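Local coordinates for protein precorrin-6y methyltransferase/putative decarboxylase (Methanothermobacter thermautotrophicus, PDB 1L3I) that probably methylates C-15 of cobalt-precorrin-6B using S-adenosyl-L-methionine and then decarboxylates C-12, yielding cobalt-precorrin-7 on the anaerobic route to adenosylcobalamin, at residues 6-11 with 72-77; 10-15 with 64-69; 23-28 with 129-134; 142-147 with 180-185. One frame throughout, in Å; residues are numbered along the deposited sequence.

Contact 1 (6-11 with 72-77)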
loop_
_atom_site.group_PDB
_atom_site.type_symbol
_atom_site.label_atom_id
_atom_site.label_comp_id
_atom_site.label_asym_id
_atom_site.label_seq_id
_atom_site.Cartn_x
_atom_site.Cartn_y
_atom_site.Cartn_z
ATOM N N GLU A 6 3.608 -23.401 -7.627
ATOM C CA GLU A 6 3.300 -24.649 -8.306
ATOM C C GLU A 6 3.227 -24.468 -9.827
ATOM O O GLU A 6 2.591 -25.258 -10.529
ATOM C CB GLU A 6 2.031 -25.265 -7.749
ATOM C CG GLU A 6 2.199 -25.748 -6.323
ATOM C CD GLU A 6 0.975 -26.478 -5.801
ATOM O OE1 GLU A 6 0.067 -26.800 -6.600
ATOM O OE2 GLU A 6 0.926 -26.726 -4.581
ATOM N N PHE A 7 3.888 -23.415 -10.304
ATOM C CA PHE A 7 3.995 -23.067 -11.718
ATOM C C PHE A 7 5.488 -23.098 -12.049
ATOM O O PHE A 7 6.303 -22.560 -11.298
ATOM C CB PHE A 7 3.487 -21.641 -11.964
ATOM C CG PHE A 7 2.001 -21.516 -11.962
ATOM C CD1 PHE A 7 1.305 -21.302 -10.778
ATOM C CD2 PHE A 7 1.285 -21.625 -13.150
ATOM C CE1 PHE A 7 -0.082 -21.201 -10.780
ATOM C CE2 PHE A 7 -0.110 -21.525 -13.161
ATOM C CZ PHE A 7 -0.796 -21.314 -11.975
ATOM N N ILE A 8 5.863 -23.697 -13.172
ATOM C CA ILE A 8 7.276 -23.728 -13.536
ATOM C C ILE A 8 7.565 -22.475 -14.339
ATOM O O ILE A 8 6.841 -22.137 -15.286
ATOM C CB ILE A 8 7.653 -24.975 -14.375
ATOM C CG1 ILE A 8 7.351 -26.256 -13.595
ATOM C CG2 ILE A 8 9.139 -24.953 -14.684
ATOM C CD1 ILE A 8 8.336 -26.556 -12.459
ATOM N N LYS A 9 8.586 -21.750 -13.920
ATOM C CA LYS A 9 8.956 -20.524 -14.605
ATOM C C LYS A 9 10.066 -20.703 -15.635
ATOM O O LYS A 9 11.005 -21.463 -15.418
ATOM C CB LYS A 9 9.400 -19.472 -13.593
ATOM C CG LYS A 9 8.279 -18.668 -12.986
ATOM C CD LYS A 9 8.834 -17.432 -12.298
ATOM C CE LYS A 9 9.179 -17.724 -10.862
ATOM N NZ LYS A 9 7.933 -17.850 -10.108
ATOM N N ASN A 10 9.903 -20.035 -16.770
ATOM C CA ASN A 10 10.902 -20.008 -17.831
ATOM C C ASN A 10 11.529 -18.620 -17.633
ATOM O O ASN A 10 10.831 -17.635 -17.420
ATOM C CB ASN A 10 10.233 -20.125 -19.198
ATOM C CG ASN A 10 11.196 -19.868 -20.334
ATOM O OD1 ASN A 10 11.744 -18.790 -20.450
ATOM N ND2 ASN A 10 11.398 -20.861 -21.182
ATOM N N PRO A 11 12.859 -18.512 -17.717
ATOM C CA PRO A 11 13.442 -17.178 -17.502
ATOM C C PRO A 11 13.064 -16.014 -18.440
ATOM O O PRO A 11 13.240 -14.854 -18.083
ATOM C CB PRO A 11 14.946 -17.475 -17.458
ATOM C CG PRO A 11 15.086 -18.705 -18.312
ATOM C CD PRO A 11 13.901 -19.533 -17.945
ATOM N N GLU A 72 1.564 -24.583 -21.779
ATOM C CA GLU A 72 1.152 -25.975 -22.059
ATOM C C GLU A 72 1.765 -26.920 -21.023
ATOM O O GLU A 72 1.107 -27.830 -20.512
ATOM C CB GLU A 72 1.520 -26.410 -23.487
ATOM C CG GLU A 72 1.120 -27.859 -23.881
ATOM C CD GLU A 72 -0.389 -28.236 -23.683
ATOM O OE1 GLU A 72 -1.304 -27.423 -23.975
ATOM O OE2 GLU A 72 -0.682 -29.392 -23.273
HETATM N N MSE A 73 3.000 -26.625 -20.654
HETATM C CA MSE A 73 3.726 -27.405 -19.664
HETATM C C MSE A 73 3.007 -27.343 -18.303
HETATM O O MSE A 73 2.817 -28.368 -17.646
HETATM C CB MSE A 73 5.120 -26.823 -19.543
HETATM C CG MSE A 73 6.164 -27.804 -19.128
HETATM SE SE MSE A 73 7.531 -26.835 -18.206
HETATM C CE MSE A 73 7.264 -27.622 -16.487
ATOM N N ASN A 74 2.629 -26.136 -17.879
ATOM C CA ASN A 74 1.926 -25.954 -16.605
ATOM C C ASN A 74 0.497 -26.525 -16.641
ATOM O O ASN A 74 -0.018 -27.003 -15.622
ATOM C CB ASN A 74 1.932 -24.473 -16.184
ATOM C CG ASN A 74 3.271 -24.049 -15.586
ATOM O OD1 ASN A 74 3.860 -24.766 -14.779
ATOM N ND2 ASN A 74 3.758 -22.878 -15.985
ATOM N N LEU A 75 -0.131 -26.486 -17.817
ATOM C CA LEU A 75 -1.471 -27.050 -17.987
ATOM C C LEU A 75 -1.373 -28.564 -17.793
ATOM O O LEU A 75 -2.105 -29.154 -16.997
ATOM C CB LEU A 75 -1.986 -26.770 -19.393
ATOM C CG LEU A 75 -2.514 -25.370 -19.656
ATOM C CD1 LEU A 75 -2.796 -25.205 -21.140
ATOM C CD2 LEU A 75 -3.759 -25.172 -18.827
ATOM N N GLN A 76 -0.427 -29.183 -18.488
ATOM C CA GLN A 76 -0.245 -30.621 -18.386
ATOM C C GLN A 76 0.049 -31.124 -16.988
ATOM O O GLN A 76 -0.534 -32.114 -16.562
ATOM C CB GLN A 76 0.849 -31.100 -19.312
ATOM C CG GLN A 76 1.017 -32.595 -19.230
ATOM C CD GLN A 76 2.346 -33.026 -19.744
ATOM O OE1 GLN A 76 2.440 -33.615 -20.826
ATOM N NE2 GLN A 76 3.407 -32.703 -18.995
ATOM N N ARG A 77 0.976 -30.477 -16.290
ATOM C CA ARG A 77 1.325 -30.884 -14.925
ATOM C C ARG A 77 0.160 -30.822 -13.916
ATOM O O ARG A 77 0.198 -31.462 -12.868
ATOM C CB ARG A 77 2.503 -30.048 -14.426
ATOM C CG ARG A 77 3.821 -30.387 -15.118
ATOM C CD ARG A 77 4.913 -29.369 -14.791
ATOM N NE ARG A 77 4.630 -28.613 -13.587
ATOM C CZ ARG A 77 5.260 -28.769 -12.425
ATOM N NH1 ARG A 77 6.228 -29.671 -12.306
ATOM N NH2 ARG A 77 4.922 -28.010 -11.374
HETATM O O HOH W 1 2.874 -26.578 -12.808
#
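Ile-8 offers both of its backbone polar groups to the side-chain amide of Asn-74. The N-H of Ile-8 points almost straight at Asn-74 OD1 (N to OD1 2.8 Å, 175° at the hydrogen), while Asn-74 ND2 gives a longer bond of 3.2 Å to Ile-8 O, 164° at the hydrogen. Asparagine suits the place because one short amide can donate and accept at once, as a peptide group would. Beside this pair, Ile-8 CG1 sits over the centre of one face of the Arg-77 guanidinium, 3.5 Å from CZ; a bend at chi3 (20°) turns that flat group across the isoleucine. A water joins the second layer, donating to Asn-74 OD1 (2.9 Å) and to Glu-6 O (2.6 Å) and accepting from Arg-77 NE (2.8 Å). Farther in, Asn-74 ND2 also bonds to Thr-44 O, in the cofactor-binding loop, and the Phe-7 ring packs on Leu-49, its edge toward ND2. Without the amide, as with an alanine here, the N-H and C=O of Ile-8 would probably lose these mates and the water one acceptor. With both amide atoms twice bonded, the N-terminal chain is tied to helix 65-77 by its backbone groups rather than by a polar side chain of its own.

Contact 2 (10-15 with 64-69). With SAH (S-adenosyl-L-homocysteine), chain G.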
loop_
_atom_site.group_PDB
_atom_site.type_symbol
_atom_site.label_atom_id
_atom_site.label_comp_id
_atom_site.label_asym_id
_atom_site.label_seq_id
_atom_site.Cartn_x
_atom_site.Cartn_y
_atom_site.Cartn_z
ATOM N N ASN A 10 9.903 -20.035 -16.770
ATOM C CA ASN A 10 10.902 -20.008 -17.831
ATOM C C ASN A 10 11.529 -18.620 -17.633
ATOM O O ASN A 10 10.831 -17.635 -17.420
ATOM C CB ASN A 10 10.233 -20.125 -19.198
ATOM C CG ASN A 10 11.196 -19.868 -20.334
ATOM O OD1 ASN A 10 11.744 -18.790 -20.450
ATOM N ND2 ASN A 10 11.398 -20.861 -21.182
ATOM N N PRO A 11 12.859 -18.512 -17.717
ATOM C CA PRO A 11 13.442 -17.178 -17.502
ATOM C C PRO A 11 13.064 -16.014 -18.440
ATOM O O PRO A 11 13.240 -14.854 -18.083
ATOM C CB PRO A 11 14.946 -17.475 -17.458
ATOM C CG PRO A 11 15.086 -18.705 -18.312
ATOM C CD PRO A 11 13.901 -19.533 -17.945
ATOM N N SER A 12 12.491 -16.308 -19.600
ATOM C CA SER A 12 12.126 -15.264 -20.549
ATOM C C SER A 12 10.623 -14.967 -20.590
ATOM O O SER A 12 10.172 -14.170 -21.410
ATOM C CB SER A 12 12.569 -15.675 -21.959
ATOM O OG SER A 12 11.775 -16.748 -22.464
ATOM N N VAL A 13 9.854 -15.659 -19.754
ATOM C CA VAL A 13 8.403 -15.500 -19.723
ATOM C C VAL A 13 7.971 -15.000 -18.337
ATOM O O VAL A 13 8.276 -15.620 -17.324
ATOM C CB VAL A 13 7.672 -16.840 -20.072
ATOM C CG1 VAL A 13 6.176 -16.661 -20.029
ATOM C CG2 VAL A 13 8.095 -17.345 -21.444
ATOM N N PRO A 14 7.329 -13.814 -18.281
ATOM C CA PRO A 14 6.885 -13.285 -16.989
ATOM C C PRO A 14 5.716 -14.027 -16.387
ATOM O O PRO A 14 4.950 -14.681 -17.086
ATOM C CB PRO A 14 6.551 -11.831 -17.322
ATOM C CG PRO A 14 6.237 -11.846 -18.760
ATOM C CD PRO A 14 7.206 -12.801 -19.344
ATOM N N GLY A 15 5.642 -14.002 -15.068
ATOM C CA GLY A 15 4.541 -14.647 -14.384
ATOM C C GLY A 15 5.011 -15.739 -13.461
ATOM O O GLY A 15 6.205 -15.945 -13.312
ATOM N N ASN A 64 5.227 -14.821 -27.592
ATOM C CA ASN A 64 6.353 -15.644 -27.211
ATOM C C ASN A 64 6.098 -17.138 -27.304
ATOM O O ASN A 64 5.274 -17.680 -26.557
ATOM C CB ASN A 64 6.821 -15.276 -25.793
ATOM C CG ASN A 64 8.225 -15.816 -25.450
ATOM O OD1 ASN A 64 8.635 -15.798 -24.283
ATOM N ND2 ASN A 64 8.969 -16.263 -26.451
ATOM N N PRO A 65 6.815 -17.840 -28.219
ATOM C CA PRO A 65 6.688 -19.285 -28.412
ATOM C C PRO A 65 6.958 -19.945 -27.066
ATOM O O PRO A 65 6.341 -20.947 -26.717
ATOM C CB PRO A 65 7.831 -19.593 -29.377
ATOM C CG PRO A 65 7.925 -18.380 -30.195
ATOM C CD PRO A 65 7.794 -17.279 -29.176
ATOM N N GLU A 66 7.874 -19.347 -26.305
ATOM C CA GLU A 66 8.255 -19.852 -24.998
ATOM C C GLU A 66 7.162 -19.714 -23.959
ATOM O O GLU A 66 7.092 -20.511 -23.020
ATOM C CB GLU A 66 9.531 -19.160 -24.523
ATOM C CG GLU A 66 10.771 -19.604 -25.289
ATOM C CD GLU A 66 11.296 -21.001 -24.887
ATOM O OE1 GLU A 66 10.513 -21.887 -24.467
ATOM O OE2 GLU A 66 12.519 -21.213 -25.007
ATOM N N ALA A 67 6.340 -18.678 -24.104
ATOM C CA ALA A 67 5.224 -18.481 -23.188
ATOM C C ALA A 67 4.185 -19.579 -23.492
ATOM O O ALA A 67 3.599 -20.166 -22.581
ATOM C CB ALA A 67 4.617 -17.111 -23.386
ATOM N N ILE A 68 4.001 -19.892 -24.776
ATOM C CA ILE A 68 3.036 -20.918 -25.176
ATOM C C ILE A 68 3.487 -22.295 -24.669
ATOM O O ILE A 68 2.679 -23.104 -24.208
ATOM C CB ILE A 68 2.851 -20.942 -26.708
ATOM C CG1 ILE A 68 2.188 -19.635 -27.186
ATOM C CG2 ILE A 68 2.052 -22.174 -27.126
ATOM C CD1 ILE A 68 0.788 -19.405 -26.645
ATOM N N SER A 69 4.794 -22.520 -24.728
ATOM C CA SER A 69 5.377 -23.769 -24.254
ATOM C C SER A 69 5.250 -23.903 -22.722
ATOM O O SER A 69 4.876 -24.966 -22.220
ATOM C CB SER A 69 6.844 -23.830 -24.699
ATOM O OG SER A 69 7.523 -24.941 -24.139
HETATM N N SAH G . -0.808 -13.470 -16.638
HETATM C CA SAH G . 0.267 -14.410 -16.975
HETATM C CB SAH G . 1.583 -13.667 -17.331
HETATM C CG SAH G . 1.437 -12.725 -18.558
HETATM S SD SAH G . 2.914 -11.843 -19.076
HETATM C C SAH G . 0.484 -15.349 -15.797
HETATM O O SAH G . -0.250 -15.193 -14.805
HETATM O OXT SAH G . 1.359 -16.233 -15.886
HETATM C "C5'" SAH G . 2.330 -10.943 -20.492
HETATM C "C4'" SAH G . 2.372 -11.741 -21.747
HETATM O "O4'" SAH G . 1.896 -10.838 -22.763
HETATM C "C3'" SAH G . 3.822 -12.242 -22.229
HETATM O "O3'" SAH G . 4.075 -13.683 -22.282
HETATM C "C2'" SAH G . 3.910 -11.514 -23.590
HETATM O "O2'" SAH G . 4.727 -12.101 -24.615
HETATM C "C1'" SAH G . 2.447 -11.360 -23.939
HETATM N N9 SAH G . 2.040 -10.368 -24.926
HETATM C C8 SAH G . 2.264 -8.970 -24.884
HETATM N N7 SAH G . 1.749 -8.380 -25.921
HETATM C C5 SAH G . 1.168 -9.410 -26.695
HETATM C C6 SAH G . 0.467 -9.426 -27.915
HETATM N N6 SAH G . 0.220 -8.308 -28.605
HETATM N N1 SAH G . 0.015 -10.612 -28.411
HETATM C C2 SAH G . 0.266 -11.713 -27.713
HETATM N N3 SAH G . 0.909 -11.826 -26.564
HETATM C C4 SAH G . 1.341 -10.638 -26.094
#
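Val-13 and Ala-67 bring their backbones to 5.6 Å (CA to CA) where a type I beta turn, Asn-10 to Val-13, meets the first turn of helix 65-77, with no hydrogen bond between the two. Val-13 CG1 rests on Ala-67 CB at 3.7 Å, and Val-13 CG2 reaches over the helix start, 3.5 Å from Ala-67 N. With CG1 anti to the backbone N (chi1 180°), the two methyls divide this work, and small Ala-67 lets the valine come close. The side chains of Asn-10 and Glu-66 cross at about a right angle, ND2 3.6 Å from OE1. An Asx turn stiffens the loop: Asn-10 OD1 accepts from Ser-12 N in the carbonyl plane (2.7 Å) and from Ser-12 OG above it (2.9 Å). S-adenosyl-L-homocysteine lies alongside, Pro-14 CG 3.3 Å from its SD. Gly-15, at positive phi, must be glycine: a CB would jam against the preceding carbonyl O and run into OXT. Asn-64 occupies the N-cap position of the helix, which follows strand 57-62, while Ile-68 leans on strand 84-88.

Contact 3 (23-28 with 129-134)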
loop_
_atom_site.group_PDB
_atom_site.type_symbol
_atom_site.label_atom_id
_atom_site.label_comp_id
_atom_site.label_asym_id
_atom_site.label_seq_id
_atom_site.Cartn_x
_atom_site.Cartn_y
_atom_site.Cartn_z
ATOM N N CYS A 23 -6.755 -14.344 -7.982
ATOM C CA CYS A 23 -7.950 -14.623 -7.203
ATOM C C CYS A 23 -9.005 -13.571 -7.522
ATOM O O CYS A 23 -10.146 -13.906 -7.850
ATOM C CB CYS A 23 -7.595 -14.588 -5.719
ATOM S SG CYS A 23 -8.938 -14.897 -4.555
ATOM N N LEU A 24 -8.602 -12.304 -7.492
ATOM C CA LEU A 24 -9.510 -11.196 -7.772
ATOM C C LEU A 24 -9.953 -11.207 -9.229
ATOM O O LEU A 24 -11.114 -10.915 -9.522
ATOM C CB LEU A 24 -8.881 -9.849 -7.380
ATOM C CG LEU A 24 -9.749 -8.594 -7.493
ATOM C CD1 LEU A 24 -11.082 -8.760 -6.787
ATOM C CD2 LEU A 24 -9.003 -7.427 -6.925
ATOM N N ILE A 25 -9.047 -11.559 -10.142
ATOM C CA ILE A 25 -9.406 -11.623 -11.565
ATOM C C ILE A 25 -10.569 -12.610 -11.721
ATOM O O ILE A 25 -11.526 -12.345 -12.454
ATOM C CB ILE A 25 -8.224 -12.074 -12.450
ATOM C CG1 ILE A 25 -7.105 -11.021 -12.426
ATOM C CG2 ILE A 25 -8.707 -12.337 -13.879
ATOM C CD1 ILE A 25 -5.892 -11.397 -13.238
HETATM N N MSE A 26 -10.494 -13.735 -11.008
HETATM C CA MSE A 26 -11.544 -14.747 -11.069
HETATM C C MSE A 26 -12.861 -14.238 -10.452
HETATM O O MSE A 26 -13.940 -14.539 -10.969
HETATM C CB MSE A 26 -11.098 -16.052 -10.392
HETATM C CG MSE A 26 -9.931 -16.753 -11.094
HETATM SE SE MSE A 26 -10.183 -17.074 -13.044
HETATM C CE MSE A 26 -11.104 -18.727 -12.922
ATOM N N CYS A 27 -12.765 -13.462 -9.367
ATOM C CA CYS A 27 -13.957 -12.913 -8.715
ATOM C C CYS A 27 -14.673 -11.940 -9.636
ATOM O O CYS A 27 -15.904 -11.919 -9.701
ATOM C CB CYS A 27 -13.603 -12.221 -7.401
ATOM S SG CYS A 27 -13.291 -13.413 -6.066
ATOM N N LEU A 28 -13.875 -11.146 -10.344
ATOM C CA LEU A 28 -14.390 -10.162 -11.287
ATOM C C LEU A 28 -14.892 -10.830 -12.571
ATOM O O LEU A 28 -15.887 -10.389 -13.162
ATOM C CB LEU A 28 -13.298 -9.129 -11.612
ATOM C CG LEU A 28 -12.822 -8.224 -10.473
ATOM C CD1 LEU A 28 -11.601 -7.419 -10.892
ATOM C CD2 LEU A 28 -13.950 -7.292 -10.017
ATOM N N ARG A 129 -17.464 -9.987 -19.799
ATOM C CA ARG A 129 -16.598 -9.215 -18.927
ATOM C C ARG A 129 -15.202 -9.084 -19.507
ATOM O O ARG A 129 -14.661 -10.038 -20.054
ATOM C CB ARG A 129 -16.498 -9.906 -17.563
ATOM C CG ARG A 129 -17.778 -9.917 -16.720
ATOM C CD ARG A 129 -18.189 -11.335 -16.341
ATOM N NE ARG A 129 -19.019 -11.940 -17.373
ATOM C CZ ARG A 129 -19.144 -13.248 -17.598
ATOM N NH1 ARG A 129 -18.486 -14.142 -16.867
ATOM N NH2 ARG A 129 -19.944 -13.667 -18.562
ATOM N N ILE A 130 -14.626 -7.890 -19.388
ATOM C CA ILE A 130 -13.265 -7.631 -19.847
ATOM C C ILE A 130 -12.472 -7.186 -18.616
ATOM O O ILE A 130 -12.951 -6.384 -17.817
ATOM C CB ILE A 130 -13.198 -6.499 -20.898
ATOM C CG1 ILE A 130 -14.107 -6.816 -22.099
ATOM C CG2 ILE A 130 -11.750 -6.273 -21.338
ATOM C CD1 ILE A 130 -14.133 -5.703 -23.124
ATOM N N ILE A 131 -11.273 -7.740 -18.444
ATOM C CA ILE A 131 -10.403 -7.400 -17.315
ATOM C C ILE A 131 -8.984 -7.237 -17.839
ATOM O O ILE A 131 -8.445 -8.126 -18.478
ATOM C CB ILE A 131 -10.433 -8.504 -16.214
ATOM C CG1 ILE A 131 -11.851 -8.667 -15.664
ATOM C CG2 ILE A 131 -9.469 -8.148 -15.072
ATOM C CD1 ILE A 131 -12.216 -10.077 -15.391
ATOM N N VAL A 132 -8.417 -6.063 -17.644
ATOM C CA VAL A 132 -7.075 -5.785 -18.100
ATOM C C VAL A 132 -6.196 -5.684 -16.866
ATOM O O VAL A 132 -6.534 -4.977 -15.924
ATOM C CB VAL A 132 -6.999 -4.433 -18.883
ATOM C CG1 VAL A 132 -5.568 -4.189 -19.366
ATOM C CG2 VAL A 132 -7.982 -4.424 -20.068
ATOM N N THR A 133 -5.097 -6.426 -16.865
ATOM C CA THR A 133 -4.141 -6.430 -15.766
ATOM C C THR A 133 -3.061 -5.437 -16.147
ATOM O O THR A 133 -2.345 -5.653 -17.127
ATOM C CB THR A 133 -3.496 -7.814 -15.627
ATOM O OG1 THR A 133 -4.525 -8.808 -15.604
ATOM C CG2 THR A 133 -2.709 -7.898 -14.338
ATOM N N ALA A 134 -2.903 -4.370 -15.368
ATOM C CA ALA A 134 -1.917 -3.338 -15.670
ATOM C C ALA A 134 -0.820 -3.101 -14.643
ATOM O O ALA A 134 -1.101 -2.839 -13.478
ATOM C CB ALA A 134 -2.626 -2.035 -15.945
#
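Leu-28 meets Arg-129 through the arginine's stem, CD lying 4.0 Å from Leu-28 O, while the guanidinium, the one flat side-chain group here, stacks on nothing in helix 23-28. Its nitrogens find partners just outside the segments: NH1 bonds to Ala-29 O, NE bonds to Gly-127 O, and a long, weak ion pair runs from NH1 to Asp-35. Arginine suits a spot where a helix end and a loop both present carbonyl oxygens.

The rest is aliphatic. Ile-131 is the central strand residue of the contact: CG1 is anti to the carbonyl carbon (chi1 -61°), and its CD1 fits against the helix, 3.8 Å from Ile-25 O and 4.0 Å from Leu-28 CB. A branched side chain fills the space between residues three apart on the helix. Farther along, the side chains of Ile-25 and Thr-133 cross at about a right angle, CD1 3.8 Å from OG1. Cys-27, which points away from the strand, and Cys-23 form disulfides with Cys-23 and Cys-27 of the second subunit.

The helix runs nearly antiparallel to the strand, at 161°, with axes 9.5 Å apart. Helix 19-29 packs on one side of the Rossmann-like methyltransferase sheet, the Ile-25 side chain about 5 Å from that of Thr-17, which binds S-adenosyl-L-methionine. Strand 128-134 lies between strands 101-106 and 170-183: Ile-25 reaches Val-105, Leu-28 rests on Leu-181 and Tyr-183, and Ile-130 and Val-132 face helix 113-122 across the sheet.

Contact 4 (142-147 with 180-185); sequences EAMECL and ALIYTG
Ile-182, near the end of strand 170-183, sets its CG2 3.7 Å from Ala-143 CB. All interactions across this buried surface are apolar. Ile-182 CG2, the branch anti to the backbone N, is turned to the helix and also meets Leu-147 CD1 at 3.9 Å, one turn further along, so that a single methyl fits between the two helix residues. Alanine suits position 143 because its short side chain lets the strand approach. Leu-147 crosses Thr-184 at about a right angle, its CD2 3.5 Å from Thr-184 CG2. An alanine in place of this leucine is likely to leave Thr-184 CG2 without its partner and open a gap beside Ile-182 CG2.

Helix and strand run nearly parallel, 4° apart with axes 8.8 Å from each other. This is the class I methyltransferase fold, whose strand order 3-2-1-4-5-7-6 places antiparallel strand 170-183 beside strand 128-134; helix 137-149 lies over it, and Leu-181 points to helix 19-29 on the other side.

Polar groups are served elsewhere: Thr-184 OG1 accepts from Ile-130 N. Between subunits, the selenomethionine Met-144, which brushes Ile-182, packs on Leu-137 of the third subunit and Thr-171 of the second.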
loop_
_atom_site.group_PDB
_atom_site.type_symbol
_atom_site.label_atom_id
_atom_site.label_comp_id
_atom_site.label_asym_id
_atom_site.label_seq_id
_atom_site.Cartn_x
_atom_site.Cartn_y
_atom_site.Cartn_z
ATOM N N GLU A 142 -4.489 4.206 -20.296
ATOM C CA GLU A 142 -4.928 3.738 -21.609
ATOM C C GLU A 142 -6.151 2.820 -21.564
ATOM O O GLU A 142 -7.107 3.054 -22.293
ATOM C CB GLU A 142 -3.761 3.054 -22.344
ATOM C CG GLU A 142 -3.970 2.930 -23.841
ATOM C CD GLU A 142 -4.216 4.294 -24.501
ATOM O OE1 GLU A 142 -3.658 5.319 -24.021
ATOM O OE2 GLU A 142 -4.976 4.337 -25.501
ATOM N N ALA A 143 -6.131 1.820 -20.679
ATOM C CA ALA A 143 -7.231 0.869 -20.533
ATOM C C ALA A 143 -8.531 1.609 -20.213
ATOM O O ALA A 143 -9.576 1.332 -20.793
ATOM C CB ALA A 143 -6.899 -0.165 -19.422
HETATM N N MSE A 144 -8.438 2.580 -19.317
HETATM C CA MSE A 144 -9.581 3.380 -18.900
HETATM C C MSE A 144 -10.160 4.196 -20.056
HETATM O O MSE A 144 -11.328 4.031 -20.391
HETATM C CB MSE A 144 -9.159 4.311 -17.780
HETATM C CG MSE A 144 -8.706 3.579 -16.541
HETATM SE SE MSE A 144 -10.132 3.429 -15.312
HETATM C CE MSE A 144 -9.811 5.120 -14.442
ATOM N N GLU A 145 -9.340 5.058 -20.655
ATOM C CA GLU A 145 -9.779 5.891 -21.776
ATOM C C GLU A 145 -10.380 5.013 -22.878
ATOM O O GLU A 145 -11.530 5.188 -23.262
ATOM C CB GLU A 145 -8.609 6.741 -22.334
ATOM C CG GLU A 145 -9.017 7.710 -23.490
ATOM C CD GLU A 145 -7.947 8.756 -23.855
ATOM O OE1 GLU A 145 -6.841 8.365 -24.314
ATOM O OE2 GLU A 145 -8.228 9.977 -23.708
ATOM N N CYS A 146 -9.623 4.024 -23.332
ATOM C CA CYS A 146 -10.099 3.137 -24.379
ATOM C C CYS A 146 -11.424 2.482 -24.064
ATOM O O CYS A 146 -12.342 2.553 -24.867
ATOM C CB CYS A 146 -9.066 2.071 -24.685
ATOM S SG CYS A 146 -7.702 2.737 -25.641
ATOM N N LEU A 147 -11.538 1.875 -22.888
ATOM C CA LEU A 147 -12.775 1.216 -22.532
ATOM C C LEU A 147 -13.942 2.183 -22.403
ATOM O O LEU A 147 -15.068 1.821 -22.728
ATOM C CB LEU A 147 -12.605 0.377 -21.274
ATOM C CG LEU A 147 -11.897 -0.962 -21.494
ATOM C CD1 LEU A 147 -11.528 -1.576 -20.167
ATOM C CD2 LEU A 147 -12.791 -1.894 -22.291
ATOM N N ALA A 180 -2.820 -3.167 -11.066
ATOM C CA ALA A 180 -4.170 -2.629 -11.166
ATOM C C ALA A 180 -5.012 -3.509 -12.105
ATOM O O ALA A 180 -4.496 -4.116 -13.054
ATOM C CB ALA A 180 -4.134 -1.189 -11.688
ATOM N N LEU A 181 -6.294 -3.631 -11.788
ATOM C CA LEU A 181 -7.209 -4.400 -12.612
ATOM C C LEU A 181 -8.261 -3.424 -13.117
ATOM O O LEU A 181 -8.957 -2.788 -12.314
ATOM C CB LEU A 181 -7.892 -5.527 -11.825
ATOM C CG LEU A 181 -7.004 -6.643 -11.272
ATOM C CD1 LEU A 181 -7.875 -7.647 -10.552
ATOM C CD2 LEU A 181 -6.220 -7.315 -12.383
ATOM N N ILE A 182 -8.268 -3.199 -14.433
ATOM C CA ILE A 182 -9.233 -2.313 -15.071
ATOM C C ILE A 182 -10.297 -3.253 -15.655
ATOM O O ILE A 182 -9.992 -4.093 -16.508
ATOM C CB ILE A 182 -8.566 -1.434 -16.169
ATOM C CG1 ILE A 182 -7.535 -0.499 -15.544
ATOM C CG2 ILE A 182 -9.618 -0.616 -16.915
ATOM C CD1 ILE A 182 -6.212 -1.129 -15.274
ATOM N N TYR A 183 -11.536 -3.140 -15.187
ATOM C CA TYR A 183 -12.586 -4.032 -15.654
ATOM C C TYR A 183 -13.880 -3.324 -16.046
ATOM O O TYR A 183 -14.200 -2.247 -15.528
ATOM C CB TYR A 183 -12.839 -5.130 -14.614
ATOM C CG TYR A 183 -13.237 -4.609 -13.251
ATOM C CD1 TYR A 183 -14.581 -4.584 -12.873
ATOM C CD2 TYR A 183 -12.295 -4.050 -12.384
ATOM C CE1 TYR A 183 -14.980 -4.030 -11.664
ATOM C CE2 TYR A 183 -12.688 -3.490 -11.176
ATOM C CZ TYR A 183 -14.031 -3.467 -10.835
ATOM O OH TYR A 183 -14.440 -2.866 -9.665
ATOM N N THR A 184 -14.623 -3.964 -16.951
ATOM C CA THR A 184 -15.877 -3.433 -17.495
ATOM C C THR A 184 -17.175 -3.750 -16.744
ATOM O O THR A 184 -17.200 -4.576 -15.817
ATOM C CB THR A 184 -16.048 -3.828 -18.992
ATOM O OG1 THR A 184 -16.091 -5.253 -19.117
ATOM C CG2 THR A 184 -14.882 -3.303 -19.831
ATOM N N GLY A 185 -18.254 -3.100 -17.210
ATOM C CA GLY A 185 -19.599 -3.219 -16.643
ATOM C C GLY A 185 -20.312 -4.564 -16.557
ATOM O O GLY A 185 -19.730 -5.623 -16.828
#

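Contacts 1 and 2 are successive steps of one N-terminal chain along helix 65-77, their centres 9 Å apart and sharing Asn-10 and Pro-11. Contact 2 touches S-adenosyl-L-homocysteine directly; in contact 1 the side chain of Phe-7 is about 6 Å from the bound S-adenosyl-L-homocysteine. Contact 3, centred about 21 Å from either, interleaves with them along the chain, and the side chain of Thr-133 also comes within about 6 Å of the ligand. Contacts 3 and 4, 11 Å between centres, join through adjacent strands: Val-132 N lies 2.8 Å from Ile-182 O. Contact 4, across the chain's centre from contacts 1 and 2, is remotest from the pocket, with the Ile-182 side chain about 14 Å from the ligand.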